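Local coordinates for peptidoglycan N-acetylglucosamine deacetylase (Agathobacter rectalis, PDB 5JMU), which probably removes acetyl groups from N-acetylglucosamine in peptidoglycan, with this chain holding the zinc-binding catalytic domain of a longer membrane protein, at residues I22-D27 with V183-I188; K47-V52 with T72-S77. All coordinates share one frame; numbering follows the deposited sequence.

Overall arrangement
Both contacts lie in the parallel sheet at the heart of the NodB homology domain, in keeping with the distorted beta/alpha barrel of this deacetylase family. Their centres are 9 Å apart. Strands 21-27 and 49-53 are neighbours, so contact 1 runs directly into contact 2. Phe26 N lies 2.9 Å from Thr49 O, and Phe26 O lies 2.8 Å from Phe51 N; both are probable hydrogen bonds. The two contacts also meet at the zinc site. His76 of contact 2 binds the metal, and Asp27 OD2 of contact 1 packs 3.4 Å from His76 CE1. A zinc-bound water donates a hydrogen bond of 2.6 Å to Asp27 OD2.

Contact 1 (I22-D27 with V183-I188); sequences IYLTFD and VLQHDI
Phe26 and Gln185 lie side by side on one face of the sheet and point the same way. Phe26 CE1 is 3.7 Å from Gln185 OE1, and the ring and amide planes are turned 48° apart. Ser192 holds the amide through NE2. On the same face, Leu24 CD2 runs alongside Val183, 4.1 Å from its CB. Ile22 CG2 meets Val183 CG2 at 3.7 Å.

The other face carries Thr25, Asp27, Leu184 and His186. Thr25 OG1 sits between the backbone N and the carbonyl carbon (chi1 74°). There it donates to Val183 O at 2.6 Å, and Thr25 N donates to the same oxygen. OG1 also bonds to Arg115. A valine here would probably leave Val183 O with one donor fewer and Arg115 without its hydroxyl mate. Asp27 crosses Leu184 at about a right angle, with OD2 3.5 Å from CD1. Its OD1 makes a salt bridge to Arg115. Asp27 CB packs 3.6 Å from His186 CD2, while His186 ND1 bonds to Asp156.

Between these adjacent parallel strands the ladder runs Val183 N to Tyr23 O, Gln185 N to Thr25 O and Asp27 N to Gln185 O. It brings Asp27 to the zinc site, beside the zinc ligand Asp28. Val183 packs on helix 164-175, Leu24 and Phe26 on helix 196-205. Strand 49-53 pairs with Leu24 and Phe26 along the other edge, while Ile22 bonds to Thr209 and Leu211.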
loop_
_atom_site.group_PDB
_atom_site.type_symbol
_atom_site.label_atom_id
_atom_site.label_comp_id
_atom_site.label_asym_id
_atom_site.label_seq_id
_atom_site.Cartn_x
_atom_site.Cartn_y
_atom_site.Cartn_z
ATOM N N ILE A 22 -0.884 -11.033 8.553
ATOM C CA ILE A 22 -1.482 -10.361 7.379
ATOM C C ILE A 22 -1.324 -8.856 7.518
ATOM O O ILE A 22 -1.798 -8.247 8.508
ATOM C CB ILE A 22 -2.975 -10.707 7.217
ATOM C CG1 ILE A 22 -3.159 -12.234 7.101
ATOM C CG2 ILE A 22 -3.536 -9.999 5.954
ATOM C CD1 ILE A 22 -4.603 -12.679 7.215
ATOM N N TYR A 23 -0.716 -8.251 6.500
ATOM C CA TYR A 23 -0.675 -6.797 6.408
ATOM C C TYR A 23 -1.720 -6.435 5.370
ATOM O O TYR A 23 -1.470 -6.614 4.164
ATOM C CB TYR A 23 0.706 -6.295 5.977
ATOM C CG TYR A 23 1.858 -6.628 6.927
ATOM C CD1 TYR A 23 2.148 -5.834 8.031
ATOM C CD2 TYR A 23 2.716 -7.702 6.641
ATOM C CE1 TYR A 23 3.232 -6.138 8.857
ATOM C CE2 TYR A 23 3.807 -8.014 7.470
ATOM C CZ TYR A 23 4.063 -7.228 8.573
ATOM O OH TYR A 23 5.140 -7.539 9.381
ATOM N N LEU A 24 -2.883 -5.928 5.800
ATOM C CA LEU A 24 -3.848 -5.400 4.830
ATOM C C LEU A 24 -3.336 -4.039 4.366
ATOM O O LEU A 24 -2.953 -3.178 5.194
ATOM C CB LEU A 24 -5.248 -5.228 5.461
ATOM C CG LEU A 24 -5.970 -6.505 5.824
ATOM C CD1 LEU A 24 -7.282 -6.155 6.557
ATOM C CD2 LEU A 24 -6.253 -7.283 4.561
ATOM N N THR A 25 -3.276 -3.839 3.053
ATOM C CA THR A 25 -2.831 -2.545 2.526
ATOM C C THR A 25 -3.796 -2.047 1.484
ATOM O O THR A 25 -4.422 -2.825 0.757
ATOM C CB THR A 25 -1.407 -2.599 1.920
ATOM O OG1 THR A 25 -1.404 -3.269 0.630
ATOM C CG2 THR A 25 -0.466 -3.340 2.875
ATOM N N PHE A 26 -3.898 -0.728 1.376
ATOM C CA PHE A 26 -4.896 -0.086 0.510
ATOM C C PHE A 26 -4.245 1.018 -0.319
ATOM O O PHE A 26 -3.698 1.993 0.262
ATOM C CB PHE A 26 -6.036 0.496 1.375
ATOM C CG PHE A 26 -6.756 -0.575 2.175
ATOM C CD1 PHE A 26 -7.777 -1.330 1.573
ATOM C CD2 PHE A 26 -6.378 -0.850 3.488
ATOM C CE1 PHE A 26 -8.423 -2.378 2.267
ATOM C CE2 PHE A 26 -7.010 -1.884 4.214
ATOM C CZ PHE A 26 -8.032 -2.654 3.591
ATOM N N ASP A 27 -4.395 0.911 -1.644
ATOM C CA ASP A 27 -3.825 1.896 -2.582
ATOM C C ASP A 27 -4.866 2.802 -3.118
ATOM O O ASP A 27 -6.045 2.426 -3.229
ATOM C CB ASP A 27 -3.209 1.242 -3.847
ATOM C CG ASP A 27 -1.835 0.649 -3.619
ATOM O OD1 ASP A 27 -1.382 0.543 -2.469
ATOM O OD2 ASP A 27 -1.273 0.237 -4.664
ATOM N N VAL A 183 -1.306 -7.948 1.511
ATOM C CA VAL A 183 -2.484 -7.991 0.628
ATOM C C VAL A 183 -2.658 -6.652 -0.069
ATOM O O VAL A 183 -2.587 -5.614 0.633
ATOM C CB VAL A 183 -3.734 -8.270 1.458
ATOM C CG1 VAL A 183 -5.024 -8.336 0.522
ATOM C CG2 VAL A 183 -3.575 -9.588 2.260
ATOM N N LEU A 184 -2.827 -6.660 -1.384
ATOM C CA LEU A 184 -3.135 -5.444 -2.120
ATOM C C LEU A 184 -4.621 -5.288 -2.346
ATOM O O LEU A 184 -5.212 -6.114 -3.027
ATOM C CB LEU A 184 -2.448 -5.463 -3.508
ATOM C CG LEU A 184 -2.784 -4.368 -4.536
ATOM C CD1 LEU A 184 -2.346 -2.986 -3.955
ATOM C CD2 LEU A 184 -2.059 -4.629 -5.840
ATOM N N GLN A 185 -5.228 -4.246 -1.781
ATOM C CA GLN A 185 -6.564 -3.809 -2.160
ATOM C C GLN A 185 -6.522 -2.311 -2.468
ATOM O O GLN A 185 -5.514 -1.629 -2.222
ATOM C CB GLN A 185 -7.612 -4.064 -1.069
ATOM C CG GLN A 185 -7.908 -5.544 -0.836
ATOM C CD GLN A 185 -8.841 -5.728 0.352
ATOM O OE1 GLN A 185 -8.394 -5.958 1.498
ATOM N NE2 GLN A 185 -10.159 -5.618 0.095
ATOM N N HIS A 186 -7.644 -1.790 -2.966
ATOM C CA HIS A 186 -7.743 -0.386 -3.290
ATOM C C HIS A 186 -8.940 0.178 -2.565
ATOM O O HIS A 186 -10.078 -0.248 -2.847
ATOM C CB HIS A 186 -7.914 -0.206 -4.814
ATOM C CG HIS A 186 -6.691 -0.598 -5.606
ATOM N ND1 HIS A 186 -6.349 -1.914 -5.850
ATOM C CD2 HIS A 186 -5.730 0.156 -6.201
ATOM C CE1 HIS A 186 -5.230 -1.956 -6.558
ATOM N NE2 HIS A 186 -4.833 -0.714 -6.789
ATOM N N ASP A 187 -8.737 1.139 -1.667
ATOM C CA ASP A 187 -9.910 1.610 -0.904
ATOM C C ASP A 187 -10.810 2.577 -1.684
ATOM O O ASP A 187 -11.852 3.010 -1.170
ATOM C CB ASP A 187 -9.516 2.244 0.468
ATOM C CG ASP A 187 -8.543 3.415 0.363
ATOM O OD1 ASP A 187 -7.541 3.301 -0.372
ATOM O OD2 ASP A 187 -8.719 4.448 1.077
ATOM N N ILE A 188 -10.447 2.874 -2.936
ATOM C CA ILE A 188 -11.343 3.623 -3.814
ATOM C C ILE A 188 -12.381 2.732 -4.508
ATOM O O ILE A 188 -13.235 3.240 -5.242
ATOM C CB ILE A 188 -10.549 4.378 -4.893
ATOM C CG1 ILE A 188 -9.642 3.409 -5.653
ATOM C CG2 ILE A 188 -9.774 5.533 -4.264
ATOM C CD1 ILE A 188 -9.220 3.967 -7.025
HETATM O O HOH W 1 -5.659 -5.311 1.839
HETATM O O HOH W 2 -5.152 4.512 -0.046
HETATM O O HOH W 3 -2.433 0.841 -6.893
#

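Contact 2 (K47-V52 with T72-S77); sequences KATFFV and TVAIHS. With ZN (zinc ion), chain C.
His76 starts against the end of strand 49-53 and finishes at the zinc ion. Its CB touches two backbone oxygens, Val52 O at 3.2 Å and Phe51 O at 3.4 Å. CG is anti to the backbone N (chi1 -166°), which carries the ring past Phe51 O toward the metal. ND1 bonds to Arg115 O, which helps to fix the turn of the ring. CD2 and CE1 flank NE2, 3.0 and 3.1 Å from the zinc. NE2 itself binds zinc at 2.1 Å. Asp28, His80 and three waters complete the six ligands. Val52 O accepts from His76 N at 2.9 Å, on a lone pair in the carbonyl plane, and from Ser77 N, tilted from that plane.

Earlier in the strands, Phe51 CD1 presses on Ala74 CB at 3.4 Å. Ile75 O lies at the edge of the same ring, in its plane. Thr49 and Thr72 lie side by side, their CG2 atoms 3.8 Å apart.

The two strands belong to a beta-alpha-beta unit joined through helix 61-68. Val73 packs on Ile63 and Glu66 of that helix. Val52, Val73 and Ile75 all touch Ile103 of helix 89-107, and strand 21-27 flanks residues 49-52 on their other edge.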
loop_
_atom_site.group_PDB
_atom_site.type_symbol
_atom_site.label_atom_id
_atom_site.label_comp_id
_atom_site.label_asym_id
_atom_site.label_seq_id
_atom_site.Cartn_x
_atom_site.Cartn_y
_atom_site.Cartn_z
ATOM N N LYS A 47 -5.222 -2.603 12.565
ATOM C CA LYS A 47 -4.518 -1.506 11.918
ATOM C C LYS A 47 -4.092 -1.970 10.528
ATOM O O LYS A 47 -3.815 -3.158 10.303
ATOM C CB LYS A 47 -3.304 -1.039 12.718
ATOM C CG LYS A 47 -3.644 -0.746 14.201
ATOM C CD LYS A 47 -4.860 0.231 14.337
ATOM C CE LYS A 47 -5.274 0.395 15.784
ATOM N NZ LYS A 47 -6.438 1.287 15.937
ATOM N N ALA A 48 -4.075 -1.040 9.580
ATOM C CA ALA A 48 -3.710 -1.358 8.208
ATOM C C ALA A 48 -2.738 -0.319 7.700
ATOM O O ALA A 48 -2.288 0.561 8.447
ATOM C CB ALA A 48 -4.975 -1.409 7.307
ATOM N N THR A 49 -2.433 -0.400 6.408
ATOM C CA THR A 49 -1.475 0.502 5.809
ATOM C C THR A 49 -2.133 1.132 4.597
ATOM O O THR A 49 -2.669 0.418 3.761
ATOM C CB THR A 49 -0.211 -0.258 5.371
ATOM O OG1 THR A 49 0.357 -0.949 6.478
ATOM C CG2 THR A 49 0.819 0.711 4.806
ATOM N N PHE A 50 -2.059 2.462 4.496
ATOM C CA PHE A 50 -2.641 3.189 3.360
ATOM C C PHE A 50 -1.559 3.799 2.513
ATOM O O PHE A 50 -0.758 4.599 3.018
ATOM C CB PHE A 50 -3.594 4.273 3.874
ATOM C CG PHE A 50 -4.814 3.682 4.513
ATOM C CD1 PHE A 50 -5.949 3.374 3.762
ATOM C CD2 PHE A 50 -4.791 3.356 5.874
ATOM C CE1 PHE A 50 -7.097 2.805 4.383
ATOM C CE2 PHE A 50 -5.912 2.761 6.487
ATOM C CZ PHE A 50 -7.072 2.480 5.723
ATOM N N PHE A 51 -1.540 3.425 1.237
ATOM C CA PHE A 51 -0.594 4.017 0.278
ATOM C C PHE A 51 -1.374 5.066 -0.502
ATOM O O PHE A 51 -2.157 4.725 -1.400
ATOM C CB PHE A 51 0.005 2.924 -0.620
ATOM C CG PHE A 51 0.919 1.998 0.129
ATOM C CD1 PHE A 51 2.238 2.367 0.346
ATOM C CD2 PHE A 51 0.465 0.793 0.615
ATOM C CE1 PHE A 51 3.126 1.515 1.013
ATOM C CE2 PHE A 51 1.335 -0.073 1.304
ATOM C CZ PHE A 51 2.684 0.284 1.492
ATOM N N VAL A 52 -1.167 6.341 -0.143
ATOM C CA VAL A 52 -2.123 7.387 -0.526
ATOM C C VAL A 52 -1.730 8.232 -1.747
ATOM O O VAL A 52 -0.559 8.253 -2.186
ATOM C CB VAL A 52 -2.407 8.322 0.696
ATOM C CG1 VAL A 52 -3.041 7.492 1.844
ATOM C CG2 VAL A 52 -1.145 9.010 1.180
ATOM N N THR A 72 -0.821 2.986 9.362
ATOM C CA THR A 72 0.363 3.508 8.702
ATOM C C THR A 72 -0.043 4.284 7.456
ATOM O O THR A 72 -0.803 3.789 6.630
ATOM C CB THR A 72 1.306 2.359 8.328
ATOM O OG1 THR A 72 1.778 1.775 9.574
ATOM C CG2 THR A 72 2.472 2.878 7.446
ATOM N N VAL A 73 0.458 5.509 7.349
ATOM C CA VAL A 73 0.231 6.320 6.170
ATOM C C VAL A 73 1.520 6.361 5.367
ATOM O O VAL A 73 2.592 6.761 5.891
ATOM C CB VAL A 73 -0.218 7.746 6.580
ATOM C CG1 VAL A 73 -0.263 8.668 5.319
ATOM C CG2 VAL A 73 -1.573 7.654 7.223
ATOM N N ALA A 74 1.436 5.866 4.133
ATOM C CA ALA A 74 2.602 5.712 3.267
ATOM C C ALA A 74 2.325 6.393 1.906
ATOM O O ALA A 74 1.192 6.731 1.579
ATOM C CB ALA A 74 2.916 4.232 3.084
ATOM N N ILE A 75 3.370 6.594 1.107
ATOM C CA ILE A 75 3.205 7.277 -0.173
ATOM C C ILE A 75 2.900 6.342 -1.314
ATOM O O ILE A 75 3.554 5.325 -1.406
ATOM C CB ILE A 75 4.498 8.039 -0.511
ATOM C CG1 ILE A 75 4.714 9.142 0.521
ATOM C CG2 ILE A 75 4.388 8.670 -1.935
ATOM C CD1 ILE A 75 6.090 9.885 0.418
ATOM N N HIS A 76 1.910 6.681 -2.164
ATOM C CA HIS A 76 1.731 5.987 -3.452
ATOM C C HIS A 76 2.172 6.964 -4.550
ATOM O O HIS A 76 3.209 6.775 -5.198
ATOM C CB HIS A 76 0.283 5.514 -3.600
ATOM C CG HIS A 76 0.032 4.513 -4.700
ATOM N ND1 HIS A 76 0.941 3.535 -5.066
ATOM C CD2 HIS A 76 -1.066 4.334 -5.473
ATOM C CE1 HIS A 76 0.401 2.809 -6.051
ATOM N NE2 HIS A 76 -0.805 3.281 -6.325
ATOM N N SER A 77 1.440 8.058 -4.677
ATOM C CA SER A 77 1.802 9.094 -5.654
ATOM C C SER A 77 0.845 10.271 -5.536
ATOM O O SER A 77 -0.332 10.069 -5.305
ATOM C CB SER A 77 1.739 8.517 -7.086
ATOM O OG SER A 77 1.807 9.578 -8.033
HETATM ZN ZN ZN C . -2.267 2.717 -7.722
HETATM O O HOH W 3 -2.433 0.841 -6.893
HETATM O O HOH W 4 -3.728 2.004 -9.071
HETATM O O HOH W 5 -0.796 1.851 -9.063
#